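Local structure of BepE protein (Bartonella henselae str. Houston-1, 4YK3) at residues E40-C45 / H108-L113; L55-M59 / L72-V76; M59-L63 / Y116-V120. The protein is an effector translocated by the VirB type IV secretion system, and the BID domain described here probably serves as its signal for transfer into host cells. All coordinates share one frame; numbering follows the deposited sequence.

Contact 1 (E40-C45 / H108-L113)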
ATOM      1  N   GLU A  40      -0.447   7.248   1.160  1.00 41.29           N
ATOM      2  CA  GLU A  40       0.850   7.136   1.824  1.00 41.16           C
ATOM      3  C   GLU A  40       1.795   6.202   1.068  1.00 38.23           C
ATOM      4  O   GLU A  40       2.975   6.503   0.871  1.00 36.44           O
ATOM      5  CB  GLU A  40       0.659   6.630   3.255  1.00 44.94           C
ATOM      6  CG  GLU A  40       1.835   6.873   4.149  1.00 57.75           C
ATOM      7  CD  GLU A  40       1.935   8.316   4.584  1.00 59.32           C
ATOM      8  OE1 GLU A  40       0.903   9.009   4.522  1.00 56.92           O
ATOM      9  OE2 GLU A  40       3.043   8.744   4.982  1.00 58.36           O
ATOM     10  N   VAL A  41       1.268   5.046   0.670  1.00 35.42           N
ATOM     11  CA  VAL A  41       2.023   4.103  -0.134  1.00 35.04           C
ATOM     12  C   VAL A  41       2.511   4.784  -1.418  1.00 38.81           C
ATOM     13  O   VAL A  41       3.665   4.623  -1.787  1.00 38.57           O
ATOM     14  CB  VAL A  41       1.176   2.848  -0.442  1.00 36.63           C
ATOM     15  CG1 VAL A  41       1.836   1.984  -1.524  1.00 33.11           C
ATOM     16  CG2 VAL A  41       0.965   2.034   0.836  1.00 31.34           C
ATOM     17  N   MET A  42       1.648   5.551  -2.089  1.00 33.62           N
ATOM     18  CA  MET A  42       2.057   6.161  -3.356  1.00 42.90           C
ATOM     19  C   MET A  42       3.172   7.175  -3.140  1.00 48.71           C
ATOM     20  O   MET A  42       4.082   7.296  -3.968  1.00 40.58           O
ATOM     21  CB  MET A  42       0.881   6.839  -4.060  1.00 40.79           C
ATOM     22  CG  MET A  42      -0.210   5.873  -4.486  1.00 49.69           C
ATOM     23  SD  MET A  42      -1.606   6.701  -5.255  1.00 56.55           S
ATOM     24  CE  MET A  42      -0.812   7.509  -6.651  1.00 56.76           C
ATOM     25  N   HIS A  43       3.084   7.923  -2.044  1.00 41.61           N
ATOM     26  CA  HIS A  43       4.117   8.902  -1.734  1.00 42.43           C
ATOM     27  C   HIS A  43       5.475   8.211  -1.602  1.00 42.39           C
ATOM     28  O   HIS A  43       6.462   8.625  -2.196  1.00 41.33           O
ATOM     29  CB  HIS A  43       3.787   9.656  -0.447  1.00 42.64           C
ATOM     30  CG  HIS A  43       4.907  10.515   0.047  1.00 44.46           C
ATOM     31  ND1 HIS A  43       5.174  11.763  -0.472  1.00 56.78           N
ATOM     32  CD2 HIS A  43       5.839  10.300   1.005  1.00 46.39           C
ATOM     33  CE1 HIS A  43       6.215  12.285   0.150  1.00 57.33           C
ATOM     34  NE2 HIS A  43       6.637  11.418   1.053  1.00 52.31           N
ATOM     35  N   TRP A  44       5.519   7.144  -0.824  1.00 37.45           N
ATOM     36  CA  TRP A  44       6.783   6.493  -0.577  1.00 39.32           C
ATOM     37  C   TRP A  44       7.237   5.666  -1.787  1.00 38.52           C
ATOM     38  O   TRP A  44       8.440   5.444  -1.945  1.00 37.86           O
ATOM     39  CB  TRP A  44       6.711   5.643   0.705  1.00 29.41           C
ATOM     40  CG  TRP A  44       6.580   6.516   1.937  1.00 38.95           C
ATOM     41  CD1 TRP A  44       5.477   6.635   2.732  1.00 34.60           C
ATOM     42  CD2 TRP A  44       7.557   7.430   2.475  1.00 38.76           C
ATOM     43  NE1 TRP A  44       5.706   7.541   3.721  1.00 38.79           N
ATOM     44  CE2 TRP A  44       6.968   8.051   3.595  1.00 40.95           C
ATOM     45  CE3 TRP A  44       8.865   7.780   2.119  1.00 41.03           C
ATOM     46  CZ2 TRP A  44       7.643   9.004   4.376  1.00 36.27           C
ATOM     47  CZ3 TRP A  44       9.533   8.724   2.884  1.00 42.60           C
ATOM     48  CH2 TRP A  44       8.926   9.319   4.007  1.00 44.89           C
ATOM     49  N   CYS A  45       6.305   5.230  -2.647  1.00 33.63           N
ATOM     50  CA  CYS A  45       6.716   4.577  -3.901  1.00 32.83           C
ATOM     51  C   CYS A  45       7.486   5.575  -4.754  1.00 37.30           C
ATOM     52  O   CYS A  45       8.532   5.246  -5.323  1.00 32.59           O
ATOM     53  CB  CYS A  45       5.523   4.026  -4.703  1.00 33.73           C
ATOM     54  SG  CYS A  45       4.991   2.393  -4.130  1.00 38.77           S
ATOM     55  N   HIS A 108       9.700   3.416   5.654  1.00 31.09           N
ATOM     56  CA  HIS A 108       8.419   4.082   5.692  1.00 38.42           C
ATOM     57  C   HIS A 108       7.481   3.476   4.655  1.00 42.29           C
ATOM     58  O   HIS A 108       6.272   3.415   4.869  1.00 38.68           O
ATOM     59  CB  HIS A 108       8.602   5.581   5.475  1.00 40.18           C
ATOM     60  CG  HIS A 108       9.355   6.242   6.580  1.00 54.10           C
ATOM     61  ND1 HIS A 108      10.648   6.698   6.434  1.00 58.66           N
ATOM     62  CD2 HIS A 108       9.014   6.478   7.869  1.00 53.34           C
ATOM     63  CE1 HIS A 108      11.061   7.213   7.579  1.00 57.19           C
ATOM     64  NE2 HIS A 108      10.089   7.093   8.464  1.00 59.91           N
ATOM     65  N   LEU A 109       8.041   2.989   3.551  1.00 37.45           N
ATOM     66  CA  LEU A 109       7.203   2.406   2.512  1.00 37.54           C
ATOM     67  C   LEU A 109       6.612   1.104   3.049  1.00 36.88           C
ATOM     68  O   LEU A 109       5.425   0.837   2.882  1.00 40.72           O
ATOM     69  CB  LEU A 109       7.997   2.179   1.216  1.00 31.02           C
ATOM     70  CG  LEU A 109       7.371   1.263   0.166  1.00 31.52           C
ATOM     71  CD1 LEU A 109       6.037   1.824  -0.340  1.00 30.68           C
ATOM     72  CD2 LEU A 109       8.321   0.960  -1.009  1.00 30.92           C
ATOM     73  N   CYS A 110       7.438   0.315   3.725  1.00 28.63           N
ATOM     74  CA  CYS A 110       6.979  -0.939   4.320  1.00 36.96           C
ATOM     75  C   CYS A 110       5.896  -0.724   5.399  1.00 39.96           C
ATOM     76  O   CYS A 110       4.895  -1.438   5.423  1.00 36.09           O
ATOM     77  CB  CYS A 110       8.167  -1.697   4.909  1.00 37.88           C
ATOM     78  SG  CYS A 110       9.334  -2.177   3.617  1.00 40.90           S
ATOM     79  N   GLN A 111       6.100   0.264   6.262  1.00 35.36           N
ATOM     80  CA  GLN A 111       5.099   0.656   7.254  1.00 39.24           C
ATOM     81  C   GLN A 111       3.801   1.094   6.600  1.00 40.27           C
ATOM     82  O   GLN A 111       2.737   0.678   7.014  1.00 39.93           O
ATOM     83  CB  GLN A 111       5.591   1.807   8.126  1.00 45.25           C
ATOM     84  CG  GLN A 111       6.764   1.524   9.019  1.00 66.00           C
ATOM     85  CD  GLN A 111       7.045   2.699   9.942  1.00 77.21           C
ATOM     86  OE1 GLN A 111       8.182   3.150  10.063  1.00 86.81           O
ATOM     87  NE2 GLN A 111       5.998   3.217  10.575  1.00 78.25           N
ATOM     88  N   ALA A 112       3.894   1.967   5.601  1.00 39.47           N
ATOM     89  CA  ALA A 112       2.708   2.479   4.933  1.00 37.59           C
ATOM     90  C   ALA A 112       1.931   1.335   4.303  1.00 37.02           C
ATOM     91  O   ALA A 112       0.706   1.301   4.370  1.00 36.20           O
ATOM     92  CB  ALA A 112       3.082   3.498   3.897  1.00 35.97           C
ATOM     93  N   LEU A 113       2.657   0.376   3.741  1.00 37.11           N
ATOM     94  CA  LEU A 113       2.049  -0.766   3.071  1.00 33.78           C
ATOM     95  C   LEU A 113       1.413  -1.750   4.045  1.00 35.92           C
ATOM     96  O   LEU A 113       0.327  -2.274   3.785  1.00 41.33           O
ATOM     97  CB  LEU A 113       3.091  -1.483   2.217  1.00 32.82           C
ATOM     98  CG  LEU A 113       2.572  -2.509   1.209  1.00 39.96           C
ATOM     99  CD1 LEU A 113       1.561  -1.896   0.263  1.00 37.50           C
ATOM    100  CD2 LEU A 113       3.755  -3.050   0.408  1.00 41.33           C
TER
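The indole of Trp44 is sandwiched between two histidines, one from each segment. Over one face lies His108 CB, 3.6 Å from the centroid of the six-membered ring and close to its normal, which makes a CH-pi contact. Beyond CB the imidazole of His108 is displaced towards CZ2 and CH2 of Trp44 and forms an offset stack with the six-membered ring, the planes inclined by 21°. The opposite face carries CD2 of His43, from the same helix as Trp44. At the indole edge, in its plane, sits CG of Glu40, one helical turn back. The bend at chi2 of Glu40 folds its carboxylate round to NE1 of Trp44, which donates to OE2 across 3.2 Å. That bond is moderately bent and reaches OE2 from its anti side, 28° out of the carboxylate plane; it should limit rotation of the indole. Closer to the backbone, Ala112 CB fits beside Glu40 CG at 3.6 Å, and Trp44 CB packs on Leu109 CB at 3.7 Å. Val41 sends CG2 to the backbone of Ala112 and Leu113, while Leu109 CD1 meets Cys45 SG at 4.0 Å. The short alanine is consistent with the close spacing of the helix axes, 8.6 Å, at an angle of 160° between their directions. Helix 32-49 and helix 97-129 thus form a nearly antiparallel pair, probably part of the four-helix bundle of the BID domain. Val41 also touches Met59 of helix 56-64, and Leu109 and Leu113 touch Val76 of helix 69-78, so this pair packs against helices 56-64 and 69-78.

Contact 2 (L55-M59 / L72-V76)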
ATOM      1  N   LEU A  55       2.758   0.592  -7.215  1.00 36.39           N
ATOM      2  CA  LEU A  55       1.930  -0.372  -6.504  1.00 32.46           C
ATOM      3  C   LEU A  55       0.427  -0.099  -6.628  1.00 38.72           C
ATOM      4  O   LEU A  55      -0.390  -0.733  -5.939  1.00 40.95           O
ATOM      5  CB  LEU A  55       2.330  -0.395  -5.024  1.00 33.06           C
ATOM      6  CG  LEU A  55       3.656  -1.092  -4.734  1.00 33.58           C
ATOM      7  CD1 LEU A  55       3.947  -1.078  -3.245  1.00 27.67           C
ATOM      8  CD2 LEU A  55       3.609  -2.519  -5.257  1.00 30.10           C
ATOM      9  N   LYS A  56       0.046   0.838  -7.485  1.00 48.33           N
ATOM     10  CA  LYS A  56      -1.365   1.226  -7.539  1.00 56.44           C
ATOM     11  C   LYS A  56      -2.293   0.069  -7.908  1.00 55.53           C
ATOM     12  O   LYS A  56      -3.314  -0.172  -7.234  1.00 53.09           O
ATOM     13  CB  LYS A  56      -1.563   2.376  -8.515  1.00 62.44           C
ATOM     14  CG  LYS A  56      -1.181   3.722  -7.925  1.00 63.47           C
ATOM     15  CD  LYS A  56      -1.723   4.820  -8.804  1.00 66.01           C
ATOM     16  CE  LYS A  56      -3.189   4.610  -9.035  1.00 61.98           C
ATOM     17  NZ  LYS A  56      -3.811   5.783  -9.720  1.00 77.06           N
ATOM     18  N   GLU A  57      -1.926  -0.645  -8.961  1.00 51.63           N
ATOM     19  CA  GLU A  57      -2.702  -1.783  -9.437  1.00 54.99           C
ATOM     20  C   GLU A  57      -2.847  -2.869  -8.363  1.00 59.31           C
ATOM     21  O   GLU A  57      -3.950  -3.365  -8.105  1.00 56.91           O
ATOM     22  CB  GLU A  57      -2.048  -2.360 -10.689  1.00 66.44           C
ATOM     23  CG  GLU A  57      -2.831  -3.456 -11.383  1.00 69.52           C
ATOM     24  CD  GLU A  57      -2.317  -3.713 -12.790  1.00 77.36           C
ATOM     25  OE1 GLU A  57      -1.131  -4.085 -12.939  1.00 77.45           O
ATOM     26  OE2 GLU A  57      -3.095  -3.515 -13.746  1.00 85.55           O
ATOM     27  N   LYS A  58      -1.739  -3.222  -7.722  1.00 51.83           N
ATOM     28  CA  LYS A  58      -1.760  -4.268  -6.715  1.00 52.74           C
ATOM     29  C   LYS A  58      -2.568  -3.855  -5.482  1.00 54.00           C
ATOM     30  O   LYS A  58      -3.172  -4.697  -4.836  1.00 49.39           O
ATOM     31  CB  LYS A  58      -0.339  -4.662  -6.309  1.00 51.80           C
ATOM     32  CG  LYS A  58       0.404  -5.463  -7.382  1.00 66.50           C
ATOM     33  CD  LYS A  58       1.373  -6.471  -6.781  1.00 70.45           C
ATOM     34  CE  LYS A  58       2.053  -7.298  -7.867  1.00 83.20           C
ATOM     35  NZ  LYS A  58       2.853  -8.430  -7.312  1.00 86.65           N
ATOM     36  N   MET A  59      -2.570  -2.569  -5.151  1.00 46.73           N
ATOM     37  CA  MET A  59      -3.364  -2.111  -4.024  1.00 49.17           C
ATOM     38  C   MET A  59      -4.852  -2.220  -4.353  1.00 51.85           C
ATOM     39  O   MET A  59      -5.654  -2.537  -3.477  1.00 50.42           O
ATOM     40  CB  MET A  59      -2.994  -0.679  -3.631  1.00 44.48           C
ATOM     41  CG  MET A  59      -1.735  -0.595  -2.774  1.00 41.47           C
ATOM     42  SD  MET A  59      -1.530   1.043  -2.078  1.00 42.39           S
ATOM     43  CE  MET A  59      -1.191   2.034  -3.558  1.00 40.02           C
ATOM     44  N   LEU A  72       1.408  -9.125  -0.589  1.00 43.61           N
ATOM     45  CA  LEU A  72       1.918  -7.886  -1.155  1.00 37.69           C
ATOM     46  C   LEU A  72       2.890  -7.220  -0.169  1.00 34.09           C
ATOM     47  O   LEU A  72       3.966  -6.761  -0.540  1.00 35.27           O
ATOM     48  CB  LEU A  72       0.769  -6.942  -1.497  1.00 35.06           C
ATOM     49  CG  LEU A  72       1.209  -5.537  -1.882  1.00 38.56           C
ATOM     50  CD1 LEU A  72       2.123  -5.603  -3.122  1.00 35.44           C
ATOM     51  CD2 LEU A  72      -0.011  -4.658  -2.122  1.00 40.09           C
ATOM     52  N   SER A  73       2.517  -7.214   1.100  1.00 35.29           N
ATOM     53  CA  SER A  73       3.368  -6.626   2.116  1.00 41.01           C
ATOM     54  C   SER A  73       4.735  -7.313   2.205  1.00 41.30           C
ATOM     55  O   SER A  73       5.764  -6.643   2.253  1.00 42.58           O
ATOM     56  CB  SER A  73       2.673  -6.677   3.469  1.00 48.73           C
ATOM     57  OG  SER A  73       2.904  -5.472   4.161  1.00 55.49           O
ATOM     58  N   ARG A  74       4.745  -8.643   2.235  1.00 38.43           N
ATOM     59  CA  ARG A  74       5.996  -9.361   2.376  1.00 42.18           C
ATOM     60  C   ARG A  74       6.853  -9.171   1.123  1.00 42.48           C
ATOM     61  O   ARG A  74       8.058  -8.947   1.227  1.00 46.11           O
ATOM     62  CB  ARG A  74       5.752 -10.845   2.650  1.00 44.75           C
ATOM     63  N   GLN A  75       6.233  -9.218  -0.052  1.00 37.25           N
ATOM     64  CA  GLN A  75       6.996  -9.111  -1.290  1.00 33.53           C
ATOM     65  C   GLN A  75       7.774  -7.792  -1.318  1.00 36.30           C
ATOM     66  O   GLN A  75       8.968  -7.763  -1.636  1.00 35.49           O
ATOM     67  CB  GLN A  75       6.092  -9.211  -2.524  1.00 32.76           C
ATOM     68  CG  GLN A  75       6.870  -8.979  -3.835  1.00 40.56           C
ATOM     69  CD  GLN A  75       5.998  -8.945  -5.086  1.00 46.42           C
ATOM     70  OE1 GLN A  75       4.770  -9.040  -5.011  1.00 48.74           O
ATOM     71  NE2 GLN A  75       6.640  -8.801  -6.252  1.00 42.30           N
ATOM     72  N   VAL A  76       7.114  -6.699  -0.954  1.00 31.09           N
ATOM     73  CA  VAL A  76       7.793  -5.419  -1.015  1.00 31.03           C
ATOM     74  C   VAL A  76       8.851  -5.338   0.075  1.00 35.47           C
ATOM     75  O   VAL A  76       9.935  -4.827  -0.165  1.00 34.01           O
ATOM     76  CB  VAL A  76       6.800  -4.265  -0.923  1.00 32.62           C
ATOM     77  CG1 VAL A  76       7.511  -2.934  -0.671  1.00 31.98           C
ATOM     78  CG2 VAL A  76       6.003  -4.193  -2.207  1.00 28.42           C
TER
HETATM   79  O   HOH W   1       5.104  -8.165  -8.878  1.00 48.55           O
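Lys58 of helix 56-64 lies across Leu72 of helix 69-78, joining two successive helices that probably belong to the BID four-helix bundle. Its CB already touches the leucine, 4.1 Å from Leu72 CD1. The bend at chi2 (-147°) is followed by an extended run, and CD comes to 3.8 Å from the same methyl, Leu72 CD1. The aliphatic part of the lysine therefore flanks an apolar branch before its charged end passes on to Gln75. There NZ donates to Gln75 OE1 over 3.1 Å, in the carbonyl plane and on a lone pair, with a C=O...N angle of 124°. The two side chains cross at about a right angle. Gln75 reaches the ammonium group with CG anti to the backbone N (chi1 175°) and an extended chain beyond it. Its NE2 has a hydrogen bond to Ser82 OG, so both ends of the amide have partners, which should help fix its rotation.

Beside this polar pair, Leu72 has two branches at work. CD1 also meets Leu55 CD2 at 4.0 Å, whereas CD2 lies against the Lys58 backbone, 4.2 Å from Lys58 O, with Met59 CG farther off. Leu55, at the N-cap position before helix 56-64, spreads its other methyl, CD1, to Val76 CG2 at 3.9 Å. The apolar layer continues inward, where Leu72 and Val76 touch Leu113 of helix 97-129 and Leu55 touches Cys45 of helix 32-49. At the lysine tip, one water accepts from both Lys58 NZ, at 2.8 Å, and Gln75 NE2, thereby closing a small ring of hydrogen bonds.

Contact 3 (M59-L63 / Y116-V120)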
ATOM      1  N   MET A  59      -2.570  -2.569  -5.151  1.00 46.73           N
ATOM      2  CA  MET A  59      -3.364  -2.111  -4.024  1.00 49.17           C
ATOM      3  C   MET A  59      -4.852  -2.220  -4.353  1.00 51.85           C
ATOM      4  O   MET A  59      -5.654  -2.537  -3.477  1.00 50.42           O
ATOM      5  CB  MET A  59      -2.994  -0.679  -3.631  1.00 44.48           C
ATOM      6  CG  MET A  59      -1.735  -0.595  -2.774  1.00 41.47           C
ATOM      7  SD  MET A  59      -1.530   1.043  -2.078  1.00 42.39           S
ATOM      8  CE  MET A  59      -1.191   2.034  -3.558  1.00 40.02           C
ATOM      9  N   GLN A  60      -5.209  -1.976  -5.613  1.00 54.04           N
ATOM     10  CA  GLN A  60      -6.590  -2.159  -6.053  1.00 58.18           C
ATOM     11  C   GLN A  60      -6.942  -3.632  -5.976  1.00 60.66           C
ATOM     12  O   GLN A  60      -8.043  -3.994  -5.567  1.00 59.40           O
ATOM     13  CB  GLN A  60      -6.813  -1.637  -7.473  1.00 67.13           C
ATOM     14  CG  GLN A  60      -6.801  -0.118  -7.590  1.00 79.46           C
ATOM     15  CD  GLN A  60      -7.883   0.541  -6.752  1.00 93.47           C
ATOM     16  OE1 GLN A  60      -9.078   0.311  -6.964  1.00100.67           O
ATOM     17  NE2 GLN A  60      -7.467   1.356  -5.785  1.00 92.31           N
ATOM     18  N   GLU A  61      -5.995  -4.486  -6.344  1.00 59.66           N
ATOM     19  CA  GLU A  61      -6.246  -5.922  -6.337  1.00 58.15           C
ATOM     20  C   GLU A  61      -6.499  -6.418  -4.927  1.00 60.81           C
ATOM     21  O   GLU A  61      -7.345  -7.286  -4.705  1.00 59.34           O
ATOM     22  CB  GLU A  61      -5.081  -6.677  -6.973  1.00 59.88           C
ATOM     23  CG  GLU A  61      -5.159  -6.671  -8.497  1.00 69.45           C
ATOM     24  CD  GLU A  61      -3.852  -7.045  -9.178  1.00 74.80           C
ATOM     25  OE1 GLU A  61      -2.868  -7.370  -8.473  1.00 72.47           O
ATOM     26  OE2 GLU A  61      -3.821  -7.010 -10.425  1.00 79.77           O
ATOM     27  N   VAL A  62      -5.789  -5.840  -3.964  1.00 53.62           N
ATOM     28  CA  VAL A  62      -5.968  -6.231  -2.583  1.00 53.15           C
ATOM     29  C   VAL A  62      -7.380  -5.881  -2.085  1.00 58.15           C
ATOM     30  O   VAL A  62      -7.968  -6.653  -1.342  1.00 56.34           O
ATOM     31  CB  VAL A  62      -4.878  -5.608  -1.712  1.00 51.08           C
ATOM     32  CG1 VAL A  62      -5.200  -5.770  -0.237  1.00 50.78           C
ATOM     33  CG2 VAL A  62      -3.534  -6.254  -2.047  1.00 49.50           C
ATOM     34  N   LEU A  63      -7.939  -4.752  -2.514  1.00 55.46           N
ATOM     35  CA  LEU A  63      -9.329  -4.440  -2.164  1.00 60.39           C
ATOM     36  C   LEU A  63     -10.268  -5.573  -2.565  1.00 61.99           C
ATOM     37  O   LEU A  63     -11.137  -5.951  -1.789  1.00 62.63           O
ATOM     38  CB  LEU A  63      -9.796  -3.131  -2.810  1.00 64.15           C
ATOM     39  CG  LEU A  63      -9.250  -1.837  -2.202  1.00 66.37           C
ATOM     40  CD1 LEU A  63      -9.970  -0.618  -2.761  1.00 65.09           C
ATOM     41  CD2 LEU A  63      -9.370  -1.878  -0.682  1.00 66.00           C
ATOM     42  N   TYR A 116      -1.692  -0.037   5.043  1.00 35.72           N
ATOM     43  CA  TYR A 116      -2.714  -0.211   4.015  1.00 37.75           C
ATOM     44  C   TYR A 116      -3.380  -1.587   4.072  1.00 39.85           C
ATOM     45  O   TYR A 116      -4.611  -1.688   4.102  1.00 37.42           O
ATOM     46  CB  TYR A 116      -2.127  -0.004   2.606  1.00 31.84           C
ATOM     47  CG  TYR A 116      -3.156  -0.250   1.525  1.00 33.74           C
ATOM     48  CD1 TYR A 116      -4.123   0.713   1.220  1.00 37.14           C
ATOM     49  CD2 TYR A 116      -3.188  -1.449   0.832  1.00 37.28           C
ATOM     50  CE1 TYR A 116      -5.083   0.484   0.233  1.00 41.07           C
ATOM     51  CE2 TYR A 116      -4.153  -1.695  -0.145  1.00 36.72           C
ATOM     52  CZ  TYR A 116      -5.089  -0.727  -0.441  1.00 38.12           C
ATOM     53  OH  TYR A 116      -6.028  -0.976  -1.412  1.00 42.62           O
ATOM     54  N   THR A 117      -2.574  -2.648   4.056  1.00 38.17           N
ATOM     55  CA  THR A 117      -3.134  -3.990   3.929  1.00 40.05           C
ATOM     56  C   THR A 117      -3.853  -4.405   5.225  1.00 42.54           C
ATOM     57  O   THR A 117      -4.869  -5.099   5.184  1.00 46.76           O
ATOM     58  CB  THR A 117      -2.052  -5.034   3.541  1.00 37.14           C
ATOM     59  OG1 THR A 117      -0.995  -5.026   4.505  1.00 43.39           O
ATOM     60  CG2 THR A 117      -1.472  -4.709   2.167  1.00 39.23           C
ATOM     61  N   SER A 118      -3.348  -3.960   6.371  1.00 37.73           N
ATOM     62  CA  SER A 118      -4.060  -4.201   7.626  1.00 43.38           C
ATOM     63  C   SER A 118      -5.382  -3.428   7.671  1.00 48.40           C
ATOM     64  O   SER A 118      -6.395  -3.945   8.149  1.00 54.58           O
ATOM     65  CB  SER A 118      -3.195  -3.819   8.823  1.00 49.46           C
ATOM     66  OG  SER A 118      -1.996  -4.570   8.821  1.00 59.65           O
ATOM     67  N   ALA A 119      -5.381  -2.194   7.172  1.00 42.86           N
ATOM     68  CA  ALA A 119      -6.607  -1.398   7.188  1.00 45.21           C
ATOM     69  C   ALA A 119      -7.659  -2.020   6.271  1.00 45.37           C
ATOM     70  O   ALA A 119      -8.844  -2.037   6.602  1.00 42.29           O
ATOM     71  CB  ALA A 119      -6.328   0.027   6.782  1.00 36.64           C
ATOM     72  N   VAL A 120      -7.221  -2.530   5.123  1.00 43.53           N
ATOM     73  CA  VAL A 120      -8.123  -3.218   4.203  1.00 44.66           C
ATOM     74  C   VAL A 120      -8.719  -4.465   4.855  1.00 46.54           C
ATOM     75  O   VAL A 120      -9.927  -4.715   4.784  1.00 49.77           O
ATOM     76  CB  VAL A 120      -7.410  -3.608   2.886  1.00 42.10           C
ATOM     77  CG1 VAL A 120      -8.296  -4.542   2.077  1.00 42.22           C
ATOM     78  CG2 VAL A 120      -7.044  -2.369   2.074  1.00 40.73           C
TER
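A side-chain hydroxyl is hydrogen-bonded to a main-chain carbonyl within a helix: Tyr116 OH donates to Met59 O over 2.6 Å. The carbonyl lies inside helix 56-64 and also accepts a weak bond from Leu63 N, at 3.3 Å. The hydroxyl arrives from above the carbonyl plane, 51° out of it and not on a lone pair. Tyr116 spans the distance because its CG is anti to the backbone N (chi1 177°), directing the phenol from helix 97-129 across to helix 56-64. The segment axes are 10.5 Å apart and run in nearly the same direction, 20° between them.

The phenol ring is packed on both faces. Met59 SD stands over the centre of one, 4.0 Å from the centroid and almost on the ring normal, a Met-aromatic contact. CG of the same methionine lies over that face too, 3.7 Å from Tyr116 CE2. Val120 CG2, one turn along from Tyr116 on its own helix, covers the opposite face toward the rim. Leu63 brings CG to within 3.4 Å of Tyr116 OH and turns CD2 onto Val120 CG2 at 3.6 Å, crossing both side chains at about a right angle. Val62 CG1 completes the apolar seam against Val120 CG1, 4.1 Å away. Around this seam, Tyr116 also touches Val34 and Tyr37 of helix 32-49, while Leu63 and Val120 share Met28 of helix 21-30.

Chemically, the tyrosine serves two purposes: its ring fills an apolar interface between helices, and its buried hydroxyl is accepted by a carbonyl whose own helical bond, from Leu63 N, is weak; the phenol thereby adds a polar link between the two helices to the apolar packing.

The three contacts connect helices of the BID domain: contact 1 joins helix 32-49 to helix 97-129, contact 2 joins helix 56-64 to helix 69-78, and contact 3 joins helix 56-64 to helix 97-129. The centres of contacts 1 and 2 lie about 10 Å apart. Those of contacts 1 and 3 are about 13 Å apart, and those of contacts 2 and 3 about 9 Å. Along the chain, contact 2 nests within the span closed by contact 1, contacts 1 and 3 alternate, and contacts 2 and 3 both start from helix 56-64, sharing Met59. Helix 97-129 is common to contacts 1 and 3, so together the contacts join helices 32-49, 56-64, 69-78 and 97-129.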